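Local coordinates for VP5 (Halorubrum pleomorphic virus 2, PDB 6QGI), which is a viral envelope protein that probably mediates fusion between the membrane of this haloarchaeal virus and that of its host cell, at residues Ala73-Lys78 / Glu466-Ser471; Val69-Tyr74 / Ala292-Val297; Gly260-Ser265 / Ile474-Trp479; Glu101-Leu106 / Thr237-Val242. One frame throughout, in Å; residues are numbered along the deposited sequence.

Contact 1. Residues Ala73-Lys78 / Glu466-Ser471; sequences AYTDAK and EPHTDS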
loop_
_atom_site.group_PDB
_atom_site.type_symbol
_atom_site.label_atom_id
_atom_site.label_comp_id
_atom_site.label_asym_id
_atom_site.label_seq_id
_atom_site.Cartn_x
_atom_site.Cartn_y
_atom_site.Cartn_z
ATOM N N ALA A 73 -3.283 -9.745 16.915
ATOM C CA ALA A 73 -4.305 -10.703 17.346
ATOM C C ALA A 73 -3.962 -11.268 18.714
ATOM O O ALA A 73 -4.807 -11.232 19.609
ATOM C CB ALA A 73 -4.444 -11.827 16.328
ATOM N N TYR A 74 -2.697 -11.701 18.897
ATOM C CA TYR A 74 -2.189 -12.249 20.150
ATOM C C TYR A 74 -2.237 -11.237 21.305
ATOM O O TYR A 74 -2.633 -11.620 22.398
ATOM C CB TYR A 74 -0.759 -12.755 19.975
ATOM C CG TYR A 74 -0.632 -14.232 19.676
ATOM C CD1 TYR A 74 -1.094 -15.188 20.579
ATOM C CD2 TYR A 74 0.035 -14.679 18.540
ATOM C CE1 TYR A 74 -0.948 -16.551 20.326
ATOM C CE2 TYR A 74 0.194 -16.038 18.280
ATOM C CZ TYR A 74 -0.303 -16.970 19.175
ATOM O OH TYR A 74 -0.155 -18.311 18.926
ATOM N N THR A 75 -1.864 -9.958 21.066
ATOM C CA THR A 75 -1.889 -8.898 22.084
ATOM C C THR A 75 -3.308 -8.773 22.686
ATOM O O THR A 75 -3.442 -8.839 23.904
ATOM C CB THR A 75 -1.374 -7.564 21.497
ATOM O OG1 THR A 75 -0.021 -7.727 21.068
ATOM C CG2 THR A 75 -1.438 -6.416 22.493
ATOM N N ASP A 76 -4.351 -8.659 21.834
ATOM C CA ASP A 76 -5.757 -8.524 22.243
ATOM C C ASP A 76 -6.297 -9.788 22.897
ATOM O O ASP A 76 -7.086 -9.697 23.836
ATOM C CB ASP A 76 -6.642 -8.170 21.037
ATOM C CG ASP A 76 -6.484 -6.763 20.486
ATOM O OD1 ASP A 76 -5.845 -5.923 21.163
ATOM O OD2 ASP A 76 -7.011 -6.497 19.386
ATOM N N ALA A 77 -5.901 -10.960 22.374
ATOM C CA ALA A 77 -6.314 -12.271 22.870
ATOM C C ALA A 77 -5.732 -12.538 24.252
ATOM O O ALA A 77 -6.473 -12.960 25.143
ATOM C CB ALA A 77 -5.877 -13.354 21.900
ATOM N N LYS A 78 -4.417 -12.271 24.440
ATOM C CA LYS A 78 -3.723 -12.465 25.715
ATOM C C LYS A 78 -4.256 -11.510 26.785
ATOM O O LYS A 78 -4.503 -11.970 27.898
ATOM C CB LYS A 78 -2.204 -12.326 25.568
ATOM C CG LYS A 78 -1.565 -13.540 24.901
ATOM C CD LYS A 78 -0.063 -13.413 24.731
ATOM C CE LYS A 78 0.450 -14.533 23.868
ATOM N NZ LYS A 78 1.911 -14.438 23.690
ATOM N N GLU A 466 9.334 -7.912 20.829
ATOM C CA GLU A 466 9.386 -9.370 20.738
ATOM C C GLU A 466 8.054 -9.891 20.181
ATOM O O GLU A 466 6.998 -9.500 20.673
ATOM C CB GLU A 466 9.693 -9.980 22.104
ATOM C CG GLU A 466 9.960 -11.473 22.058
ATOM C CD GLU A 466 10.394 -12.077 23.377
ATOM O OE1 GLU A 466 11.395 -11.599 23.958
ATOM O OE2 GLU A 466 9.737 -13.046 23.824
ATOM N N PRO A 467 8.052 -10.692 19.103
ATOM C CA PRO A 467 6.774 -11.158 18.551
ATOM C C PRO A 467 6.138 -12.179 19.479
ATOM O O PRO A 467 6.852 -12.829 20.228
ATOM C CB PRO A 467 7.176 -11.770 17.204
ATOM C CG PRO A 467 8.596 -11.329 16.976
ATOM C CD PRO A 467 9.174 -11.244 18.331
ATOM N N HIS A 468 4.809 -12.288 19.452
ATOM C CA HIS A 468 4.066 -13.216 20.291
ATOM C C HIS A 468 4.161 -14.645 19.794
ATOM O O HIS A 468 4.261 -14.904 18.592
ATOM C CB HIS A 468 2.598 -12.814 20.362
ATOM C CG HIS A 468 2.321 -11.632 21.226
ATOM N ND1 HIS A 468 2.016 -11.774 22.561
ATOM C CD2 HIS A 468 2.222 -10.328 20.893
ATOM C CE1 HIS A 468 1.777 -10.553 23.008
ATOM N NE2 HIS A 468 1.904 -9.648 22.042
ATOM N N THR A 469 4.101 -15.571 20.747
ATOM C CA THR A 469 4.143 -17.024 20.608
ATOM C C THR A 469 3.168 -17.575 21.638
ATOM O O THR A 469 2.634 -16.811 22.445
ATOM C CB THR A 469 5.590 -17.567 20.827
ATOM O OG1 THR A 469 5.931 -17.527 22.214
ATOM C CG2 THR A 469 6.649 -16.866 19.981
ATOM N N ASP A 470 2.942 -18.889 21.637
ATOM C CA ASP A 470 2.057 -19.505 22.620
ATOM C C ASP A 470 2.695 -19.569 24.020
ATOM O O ASP A 470 1.980 -19.810 24.982
ATOM C CB ASP A 470 1.608 -20.911 22.166
ATOM C CG ASP A 470 2.645 -21.777 21.459
ATOM O OD1 ASP A 470 3.857 -21.527 21.640
ATOM O OD2 ASP A 470 2.237 -22.723 20.743
ATOM N N SER A 471 4.014 -19.408 24.152
ATOM C CA SER A 471 4.643 -19.479 25.479
ATOM C C SER A 471 5.153 -18.117 26.007
ATOM O O SER A 471 5.577 -18.056 27.162
ATOM C CB SER A 471 5.783 -20.492 25.472
ATOM O OG SER A 471 6.780 -20.145 24.526
#
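K78 and H468 meet through their polar ends. The extended lysine chain slides past the imidazole and brings NZ to the ring edge, in the ring plane, where NZ gives a hydrogen bond to H468 ND1 at 2.9 Å. The same NZ donates to T469 O at 2.8 Å, lying in the carbonyl plane, and to O of N472. Three acceptors thus hold a buried ammonium, and lysine suits the place because it can supply a proton to each. ND1 accepting is consistent with a proton on NE2, which gives a weak bond to T75 OG1 (2.9 Å, but bent to 116°). That hydroxyl has a stronger partner of its own, O of H71 one turn back. The pairs pin an irregular segment, leading from strand 443-450 to helix 476-496, onto helix 66-86. H468 CG lies beside its own backbone N (chi1 -75°), turning the imidazole over the helix so that T75 N sits above one face, toward the rim. H468 CB presses on Y74 CB at 3.4 Å. The Y74 and H468 rings are nearly parallel, 17° apart, but well offset, with little of one ring above the other, and T469 O lies over one face of the tyrosine.

Contact 2. Residues Val69-Tyr74 / Ala292-Val297; sequences VKHTAY and ALNVPV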
loop_
_atom_site.group_PDB
_atom_site.type_symbol
_atom_site.label_atom_id
_atom_site.label_comp_id
_atom_site.label_asym_id
_atom_site.label_seq_id
_atom_site.Cartn_x
_atom_site.Cartn_y
_atom_site.Cartn_z
ATOM N N VAL A 69 -0.274 -8.851 11.920
ATOM C CA VAL A 69 -1.686 -9.132 12.190
ATOM C C VAL A 69 -1.726 -10.217 13.268
ATOM O O VAL A 69 -2.449 -10.075 14.253
ATOM C CB VAL A 69 -2.480 -9.519 10.907
ATOM C CG1 VAL A 69 -3.913 -9.920 11.235
ATOM C CG2 VAL A 69 -2.473 -8.386 9.887
ATOM N N LYS A 70 -0.872 -11.255 13.106
ATOM C CA LYS A 70 -0.693 -12.374 14.033
ATOM C C LYS A 70 -0.279 -11.848 15.421
ATOM O O LYS A 70 -0.835 -12.291 16.423
ATOM C CB LYS A 70 0.345 -13.363 13.475
ATOM C CG LYS A 70 0.459 -14.649 14.276
ATOM C CD LYS A 70 1.629 -15.501 13.843
ATOM C CE LYS A 70 2.745 -15.465 14.855
ATOM N NZ LYS A 70 3.826 -16.417 14.504
ATOM N N HIS A 71 0.658 -10.883 15.460
ATOM C CA HIS A 71 1.176 -10.234 16.668
ATOM C C HIS A 71 0.078 -9.419 17.356
ATOM O O HIS A 71 -0.064 -9.496 18.579
ATOM C CB HIS A 71 2.375 -9.326 16.306
ATOM C CG HIS A 71 3.010 -8.629 17.472
ATOM N ND1 HIS A 71 3.866 -9.293 18.332
ATOM C CD2 HIS A 71 2.919 -7.336 17.862
ATOM C CE1 HIS A 71 4.257 -8.393 19.221
ATOM N NE2 HIS A 71 3.709 -7.202 18.982
ATOM N N THR A 72 -0.693 -8.643 16.565
ATOM C CA THR A 72 -1.778 -7.788 17.050
ATOM C C THR A 72 -2.892 -8.664 17.635
ATOM O O THR A 72 -3.350 -8.381 18.745
ATOM C CB THR A 72 -2.254 -6.854 15.931
ATOM O OG1 THR A 72 -1.132 -6.095 15.490
ATOM C CG2 THR A 72 -3.353 -5.901 16.378
ATOM N N ALA A 73 -3.283 -9.745 16.915
ATOM C CA ALA A 73 -4.305 -10.703 17.346
ATOM C C ALA A 73 -3.962 -11.268 18.714
ATOM O O ALA A 73 -4.807 -11.232 19.609
ATOM C CB ALA A 73 -4.444 -11.827 16.328
ATOM N N TYR A 74 -2.697 -11.701 18.897
ATOM C CA TYR A 74 -2.189 -12.249 20.150
ATOM C C TYR A 74 -2.237 -11.237 21.305
ATOM O O TYR A 74 -2.633 -11.620 22.398
ATOM C CB TYR A 74 -0.759 -12.755 19.975
ATOM C CG TYR A 74 -0.632 -14.232 19.676
ATOM C CD1 TYR A 74 -1.094 -15.188 20.579
ATOM C CD2 TYR A 74 0.035 -14.679 18.540
ATOM C CE1 TYR A 74 -0.948 -16.551 20.326
ATOM C CE2 TYR A 74 0.194 -16.038 18.280
ATOM C CZ TYR A 74 -0.303 -16.970 19.175
ATOM O OH TYR A 74 -0.155 -18.311 18.926
ATOM N N ALA A 292 2.503 -0.109 14.904
ATOM C CA ALA A 292 1.446 -0.881 15.569
ATOM C C ALA A 292 1.406 -2.339 15.082
ATOM O O ALA A 292 1.039 -3.229 15.853
ATOM C CB ALA A 292 0.104 -0.225 15.338
ATOM N N LEU A 293 1.803 -2.577 13.810
ATOM C CA LEU A 293 1.869 -3.911 13.208
ATOM C C LEU A 293 3.232 -4.560 13.480
ATOM O O LEU A 293 3.532 -5.620 12.935
ATOM C CB LEU A 293 1.569 -3.857 11.702
ATOM C CG LEU A 293 0.093 -3.699 11.336
ATOM C CD1 LEU A 293 -0.067 -3.034 9.991
ATOM C CD2 LEU A 293 -0.647 -5.036 11.390
ATOM N N ASN A 294 4.042 -3.928 14.355
ATOM C CA ASN A 294 5.354 -4.381 14.820
ATOM C C ASN A 294 6.304 -4.766 13.660
ATOM O O ASN A 294 6.952 -5.821 13.676
ATOM C CB ASN A 294 5.186 -5.535 15.812
ATOM C CG ASN A 294 6.403 -5.796 16.647
ATOM O OD1 ASN A 294 7.018 -4.875 17.199
ATOM N ND2 ASN A 294 6.772 -7.066 16.745
ATOM N N VAL A 295 6.397 -3.883 12.667
ATOM C CA VAL A 295 7.278 -4.080 11.521
ATOM C C VAL A 295 8.642 -3.478 11.911
ATOM O O VAL A 295 8.659 -2.316 12.313
ATOM C CB VAL A 295 6.662 -3.459 10.230
ATOM C CG1 VAL A 295 7.642 -3.484 9.064
ATOM C CG2 VAL A 295 5.360 -4.164 9.848
ATOM N N PRO A 296 9.771 -4.241 11.870
ATOM C CA PRO A 296 11.077 -3.655 12.259
ATOM C C PRO A 296 11.326 -2.298 11.594
ATOM O O PRO A 296 11.096 -2.149 10.391
ATOM C CB PRO A 296 12.089 -4.705 11.804
ATOM C CG PRO A 296 11.333 -5.980 11.835
ATOM C CD PRO A 296 9.914 -5.658 11.477
ATOM N N VAL A 297 11.688 -1.287 12.401
ATOM C CA VAL A 297 11.877 0.090 11.938
ATOM C C VAL A 297 13.193 0.680 12.461
ATOM O O VAL A 297 13.636 0.339 13.559
ATOM C CB VAL A 297 10.670 0.988 12.386
ATOM C CG1 VAL A 297 10.930 2.465 12.128
ATOM C CG2 VAL A 297 9.366 0.577 11.714
#
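N294 lays its carboxamide over the imidazole of H71, and its side chain can be followed outward along the ring. CB, the first atom, touches the ring at H71 CD2, 3.5 Å away. CG comes next and stands 3.8 Å from H71 NE2. At the tip ND2 lies over the centre of the ring, 3.7 Å above its plane. Amide and imidazole are stacked with their planes 19° apart, while OD1, the other branch, takes a hydrogen bond from the backbone N of S465. In N294 chi1 is -163°, which sends CG away from the backbone N and sets the amide over the imidazole; H71 likewise holds its CG anti to its own backbone N. N294 is also the C-prime residue of a Schellman motif, which ends helix 285-292. Its phi is positive, a left-handed conformation that asparagine tolerates better than most residues with a side chain, and its flat amide can stack as well. Next to it, L293 lies alongside V69: L293 CD2 is 4.1 Å from V69 CG2, and also rests against the backbone N of V69 at 3.9 Å. Apolar branches suit this buried spot, where V16 and L20 also touch L293, and Y105 and L106 of helix 91-133 touch V69. T72 OG1 comes within 3.6 Å of A292 O, a packing contact; the hydroxyl's hydrogen bond is to O of G68, one turn earlier in helix 66-86.

Contact 3. Residues Gly260-Ser265 / Ile474-Trp479; sequences GEIEVS and ITQEEW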
loop_
_atom_site.group_PDB
_atom_site.type_symbol
_atom_site.label_atom_id
_atom_site.label_comp_id
_atom_site.label_asym_id
_atom_site.label_seq_id
_atom_site.Cartn_x
_atom_site.Cartn_y
_atom_site.Cartn_z
ATOM N N GLY A 260 -3.321 -11.253 39.506
ATOM C CA GLY A 260 -2.560 -10.097 39.961
ATOM C C GLY A 260 -1.112 -10.104 39.519
ATOM O O GLY A 260 -0.438 -9.077 39.640
ATOM N N GLU A 261 -0.618 -11.260 39.001
ATOM C CA GLU A 261 0.759 -11.421 38.507
ATOM C C GLU A 261 1.002 -10.471 37.333
ATOM O O GLU A 261 2.011 -9.762 37.323
ATOM C CB GLU A 261 1.033 -12.876 38.098
ATOM C CG GLU A 261 2.481 -13.308 38.252
ATOM C CD GLU A 261 2.742 -14.797 38.112
ATOM O OE1 GLU A 261 1.943 -15.603 38.642
ATOM O OE2 GLU A 261 3.767 -15.160 37.491
ATOM N N ILE A 262 0.050 -10.429 36.373
ATOM C CA ILE A 262 0.091 -9.540 35.209
ATOM C C ILE A 262 -1.123 -8.594 35.263
ATOM O O ILE A 262 -2.260 -9.054 35.408
ATOM C CB ILE A 262 0.162 -10.293 33.838
ATOM C CG1 ILE A 262 1.156 -11.481 33.845
ATOM C CG2 ILE A 262 0.477 -9.316 32.697
ATOM C CD1 ILE A 262 0.909 -12.517 32.716
ATOM N N GLU A 263 -0.868 -7.278 35.146
ATOM C CA GLU A 263 -1.898 -6.238 35.129
ATOM C C GLU A 263 -1.773 -5.447 33.828
ATOM O O GLU A 263 -0.864 -4.625 33.677
ATOM C CB GLU A 263 -1.812 -5.330 36.372
ATOM C CG GLU A 263 -2.267 -5.998 37.664
ATOM C CD GLU A 263 -3.720 -6.434 37.765
ATOM O OE1 GLU A 263 -4.580 -5.847 37.067
ATOM O OE2 GLU A 263 -4.000 -7.359 38.561
ATOM N N VAL A 264 -2.665 -5.745 32.867
ATOM C CA VAL A 264 -2.644 -5.136 31.532
ATOM C C VAL A 264 -3.988 -4.448 31.181
ATOM O O VAL A 264 -4.258 -4.185 30.003
ATOM C CB VAL A 264 -2.225 -6.162 30.439
ATOM C CG1 VAL A 264 -0.734 -6.479 30.523
ATOM C CG2 VAL A 264 -3.067 -7.438 30.491
ATOM N N SER A 265 -4.797 -4.122 32.202
ATOM C CA SER A 265 -6.083 -3.441 32.026
ATOM C C SER A 265 -5.865 -1.965 31.678
ATOM O O SER A 265 -6.609 -1.404 30.877
ATOM C CB SER A 265 -6.925 -3.561 33.294
ATOM O OG SER A 265 -6.927 -4.886 33.802
ATOM N N ILE A 474 4.109 -13.756 29.419
ATOM C CA ILE A 474 3.607 -14.407 30.623
ATOM C C ILE A 474 4.159 -13.685 31.865
ATOM O O ILE A 474 3.885 -14.103 32.992
ATOM C CB ILE A 474 3.954 -15.925 30.607
ATOM C CG1 ILE A 474 5.491 -16.173 30.594
ATOM C CG2 ILE A 474 3.262 -16.620 29.423
ATOM C CD1 ILE A 474 5.949 -17.588 31.037
ATOM N N THR A 475 4.924 -12.591 31.650
ATOM C CA THR A 475 5.507 -11.763 32.713
ATOM C C THR A 475 5.119 -10.303 32.492
ATOM O O THR A 475 4.880 -9.898 31.353
ATOM C CB THR A 475 7.052 -11.917 32.812
ATOM O OG1 THR A 475 7.701 -11.166 31.784
ATOM C CG2 THR A 475 7.524 -13.366 32.807
ATOM N N GLN A 476 5.091 -9.517 33.585
ATOM C CA GLN A 476 4.767 -8.089 33.596
ATOM C C GLN A 476 5.817 -7.284 32.815
ATOM O O GLN A 476 5.442 -6.399 32.040
ATOM C CB GLN A 476 4.657 -7.575 35.047
ATOM C CG GLN A 476 4.120 -6.145 35.193
ATOM C CD GLN A 476 2.649 -6.041 34.887
ATOM O OE1 GLN A 476 1.799 -6.565 35.611
ATOM N NE2 GLN A 476 2.319 -5.357 33.803
ATOM N N GLU A 477 7.118 -7.608 33.010
ATOM C CA GLU A 477 8.261 -6.966 32.356
ATOM C C GLU A 477 8.075 -6.965 30.831
ATOM O O GLU A 477 8.196 -5.909 30.208
ATOM C CB GLU A 477 9.567 -7.678 32.755
ATOM C CG GLU A 477 10.836 -6.957 32.320
ATOM C CD GLU A 477 12.159 -7.648 32.611
ATOM O OE1 GLU A 477 12.154 -8.842 32.992
ATOM O OE2 GLU A 477 13.211 -6.989 32.446
ATOM N N GLU A 478 7.722 -8.142 30.257
ATOM C CA GLU A 478 7.462 -8.361 28.829
ATOM C C GLU A 478 6.385 -7.411 28.299
ATOM O O GLU A 478 6.591 -6.780 27.263
ATOM C CB GLU A 478 7.027 -9.815 28.581
ATOM C CG GLU A 478 8.158 -10.827 28.613
ATOM C CD GLU A 478 7.691 -12.255 28.412
ATOM O OE1 GLU A 478 7.664 -12.709 27.246
ATOM O OE2 GLU A 478 7.343 -12.920 29.415
ATOM N N TRP A 479 5.254 -7.298 29.026
ATOM C CA TRP A 479 4.113 -6.448 28.678
ATOM C C TRP A 479 4.418 -4.954 28.829
ATOM O O TRP A 479 3.942 -4.162 28.014
ATOM C CB TRP A 479 2.899 -6.822 29.524
ATOM C CG TRP A 479 2.199 -8.046 29.026
ATOM C CD1 TRP A 479 2.229 -9.290 29.582
ATOM C CD2 TRP A 479 1.392 -8.151 27.846
ATOM N NE1 TRP A 479 1.462 -10.159 28.841
ATOM C CE2 TRP A 479 0.939 -9.487 27.766
ATOM C CE3 TRP A 479 0.999 -7.240 26.846
ATOM C CZ2 TRP A 479 0.109 -9.935 26.730
ATOM C CZ3 TRP A 479 0.165 -7.681 25.828
ATOM C CH2 TRP A 479 -0.277 -9.012 25.780
#
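I262 and Q476 bring the two backbones closest, with CA atoms 5.2 Å apart. I262 and E263 are extended, whereas the other chain turns from loop into helix at Q476; farther along, V264 faces W479. The extended segment offers E263 N and E263 O, and Q476 answers both. Its OE1 accepts from E263 N at 2.8 Å, in the carbonyl plane and on a lone pair. NE2 gives a longer bond to E263 O at 3.3 Å, approaching from above the plane of that carbonyl, and has D480 OD1 as a second partner. The glutamine bends at chi2 (72°) to bring its amide to the extended backbone; an amide suits because it both accepts and donates. V264 CG1 sits over one face of the indole, 4.0 Å from the centroid of the five-membered ring, a CH-pi contact. I262 CG2 meets W479 CD1 at 3.6 Å, and I262 CD1 reaches I474 O. The indole NE1 is bonded to O of Y473. Helix 476-496 starts in a capping box: T475 is the N-cap, its OG1 accepting weakly from E478 N and donating to the anti lone pair of E478 OE2 at 3.0 Å, while OE2 also receives weak bonds from T475 N and I474 N.

Contact 4. Residues Glu101-Leu106 / Thr237-Val242; sequences EVNSYL and TVLQNV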
loop_
_atom_site.group_PDB
_atom_site.type_symbol
_atom_site.label_atom_id
_atom_site.label_comp_id
_atom_site.label_asym_id
_atom_site.label_seq_id
_atom_site.Cartn_x
_atom_site.Cartn_y
_atom_site.Cartn_z
ATOM N N GLU A 101 -11.686 -12.291 20.893
ATOM C CA GLU A 101 -10.844 -11.160 20.514
ATOM C C GLU A 101 -10.099 -11.456 19.216
ATOM O O GLU A 101 -9.946 -10.549 18.400
ATOM C CB GLU A 101 -9.868 -10.791 21.635
ATOM C CG GLU A 101 -10.549 -10.137 22.827
ATOM C CD GLU A 101 -11.248 -8.819 22.560
ATOM O OE1 GLU A 101 -10.548 -7.802 22.350
ATOM O OE2 GLU A 101 -12.500 -8.805 22.563
ATOM N N VAL A 102 -9.672 -12.725 19.009
ATOM C CA VAL A 102 -8.992 -13.192 17.790
ATOM C C VAL A 102 -9.974 -13.069 16.625
ATOM O O VAL A 102 -9.658 -12.446 15.615
ATOM C CB VAL A 102 -8.455 -14.655 17.928
ATOM C CG1 VAL A 102 -7.876 -15.183 16.615
ATOM C CG2 VAL A 102 -7.431 -14.769 19.041
ATOM N N ASN A 103 -11.179 -13.633 16.808
ATOM C CA ASN A 103 -12.245 -13.670 15.820
ATOM C C ASN A 103 -12.801 -12.282 15.504
ATOM O O ASN A 103 -13.067 -12.008 14.337
ATOM C CB ASN A 103 -13.358 -14.609 16.276
ATOM C CG ASN A 103 -12.912 -16.051 16.421
ATOM O OD1 ASN A 103 -11.985 -16.524 15.756
ATOM N ND2 ASN A 103 -13.560 -16.786 17.305
ATOM N N SER A 104 -12.946 -11.410 16.519
ATOM C CA SER A 104 -13.462 -10.047 16.367
ATOM C C SER A 104 -12.501 -9.179 15.554
ATOM O O SER A 104 -12.932 -8.464 14.646
ATOM C CB SER A 104 -13.709 -9.412 17.733
ATOM O OG SER A 104 -14.439 -8.204 17.616
ATOM N N TYR A 105 -11.200 -9.256 15.877
ATOM C CA TYR A 105 -10.154 -8.500 15.206
ATOM C C TYR A 105 -9.916 -9.037 13.779
ATOM O O TYR A 105 -9.814 -8.233 12.847
ATOM C CB TYR A 105 -8.856 -8.499 16.041
ATOM C CG TYR A 105 -7.615 -8.106 15.266
ATOM C CD1 TYR A 105 -7.514 -6.856 14.660
ATOM C CD2 TYR A 105 -6.546 -8.982 15.136
ATOM C CE1 TYR A 105 -6.383 -6.498 13.933
ATOM C CE2 TYR A 105 -5.405 -8.629 14.421
ATOM C CZ TYR A 105 -5.331 -7.390 13.814
ATOM O OH TYR A 105 -4.196 -7.051 13.123
ATOM N N LEU A 106 -9.845 -10.371 13.607
ATOM C CA LEU A 106 -9.608 -10.972 12.291
ATOM C C LEU A 106 -10.823 -10.825 11.371
ATOM O O LEU A 106 -10.626 -10.810 10.159
ATOM C CB LEU A 106 -9.120 -12.434 12.374
ATOM C CG LEU A 106 -7.716 -12.563 13.008
ATOM C CD1 LEU A 106 -7.370 -13.945 13.315
ATOM C CD2 LEU A 106 -6.642 -12.016 12.123
ATOM N N THR A 237 -4.168 -18.748 7.510
ATOM C CA THR A 237 -3.141 -19.479 8.261
ATOM C C THR A 237 -2.967 -18.794 9.626
ATOM O O THR A 237 -2.935 -19.482 10.650
ATOM C CB THR A 237 -1.831 -19.562 7.446
ATOM O OG1 THR A 237 -2.079 -20.267 6.227
ATOM C CG2 THR A 237 -0.698 -20.244 8.204
ATOM N N VAL A 238 -2.918 -17.442 9.636
ATOM C CA VAL A 238 -2.774 -16.606 10.834
ATOM C C VAL A 238 -3.953 -16.870 11.790
ATOM O O VAL A 238 -3.718 -17.123 12.968
ATOM C CB VAL A 238 -2.618 -15.099 10.464
ATOM C CG1 VAL A 238 -2.947 -14.180 11.638
ATOM C CG2 VAL A 238 -1.213 -14.810 9.947
ATOM N N LEU A 239 -5.199 -16.865 11.272
ATOM C CA LEU A 239 -6.413 -17.094 12.056
ATOM C C LEU A 239 -6.403 -18.468 12.722
ATOM O O LEU A 239 -6.750 -18.565 13.896
ATOM C CB LEU A 239 -7.668 -16.921 11.174
ATOM C CG LEU A 239 -9.042 -17.237 11.789
ATOM C CD1 LEU A 239 -9.382 -16.307 12.931
ATOM C CD2 LEU A 239 -10.123 -17.178 10.749
ATOM N N GLN A 240 -5.968 -19.508 11.993
ATOM C CA GLN A 240 -5.898 -20.879 12.494
ATOM C C GLN A 240 -4.764 -21.046 13.512
ATOM O O GLN A 240 -4.960 -21.717 14.526
ATOM C CB GLN A 240 -5.731 -21.879 11.337
ATOM C CG GLN A 240 -6.929 -21.959 10.375
ATOM C CD GLN A 240 -8.245 -22.339 11.024
ATOM O OE1 GLN A 240 -8.329 -23.248 11.862
ATOM N NE2 GLN A 240 -9.307 -21.647 10.643
ATOM N N ASN A 241 -3.594 -20.428 13.251
ATOM C CA ASN A 241 -2.414 -20.497 14.118
ATOM C C ASN A 241 -2.610 -19.734 15.426
ATOM O O ASN A 241 -2.133 -20.207 16.456
ATOM C CB ASN A 241 -1.155 -19.979 13.397
ATOM C CG ASN A 241 -0.618 -20.872 12.294
ATOM O OD1 ASN A 241 -1.091 -21.992 12.052
ATOM N ND2 ASN A 241 0.392 -20.382 11.587
ATOM N N VAL A 242 -3.281 -18.563 15.399
ATOM C CA VAL A 242 -3.519 -17.775 16.617
ATOM C C VAL A 242 -4.571 -18.498 17.484
ATOM O O VAL A 242 -4.398 -18.534 18.697
ATOM C CB VAL A 242 -3.876 -16.284 16.360
ATOM C CG1 VAL A 242 -4.098 -15.528 17.669
ATOM C CG2 VAL A 242 -2.777 -15.597 15.562
#
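The carboxamide of N103 is the one flat group that touches across this interface, and it does so through an oxygen: N103 OD1 points to the end of L239, the two side chains crossing at about a right angle. The same oxygen takes a hydrogen bond from R243 NH2, so the amide serves the polar margin of an otherwise apolar seam. Inward, aliphatic branches do the work. V102 CG2 meets V242 CG1 at 3.7 Å, and V102 CG1 lies 3.9 Å from that same V242 methyl. L106, one turn on, packs on V238 and L239, its CD2 being 4.3 Å from V238 CG1. The exact placing of the L106 and L239 ends is doubtful, because their CD1 atoms are modelled too close together. Branched apolar side chains suit these buried places, since they fill them without bringing in a polar atom to satisfy. V102 also packs on A77 of helix 66-86, and Y105, from the same helix as V102, turns to V69 and T72. The short segments run antiparallel, 166° between their directions, with axes 10.5 Å apart at closest approach: an antiparallel helix pair within the helical bundle that 66-86, 91-133 and 225-253 form.

From the N terminus, the first segments to take part lie on helix 66-86, which supplies one side of contacts 1 and 2; these overlap at A73 and Y74. Helix 91-133 follows and opens contact 4, which helix 225-253 closes; that loop is nested inside those of contacts 1 and 2. Contact 3 opens next, at 260-265. Contact 2 then closes at 292-297, so the two cross, and after the long run of strands contact 1 closes at 466-471, with contact 3 at 474-479 soon after, crossing again. Contact 4 joins helices directly, whereas contacts 1 and 3 fix the C-terminal modelled part, with helix 476-496, to the helical part, and contact 2 ties helix 66-86 to the loop before strand 297-299.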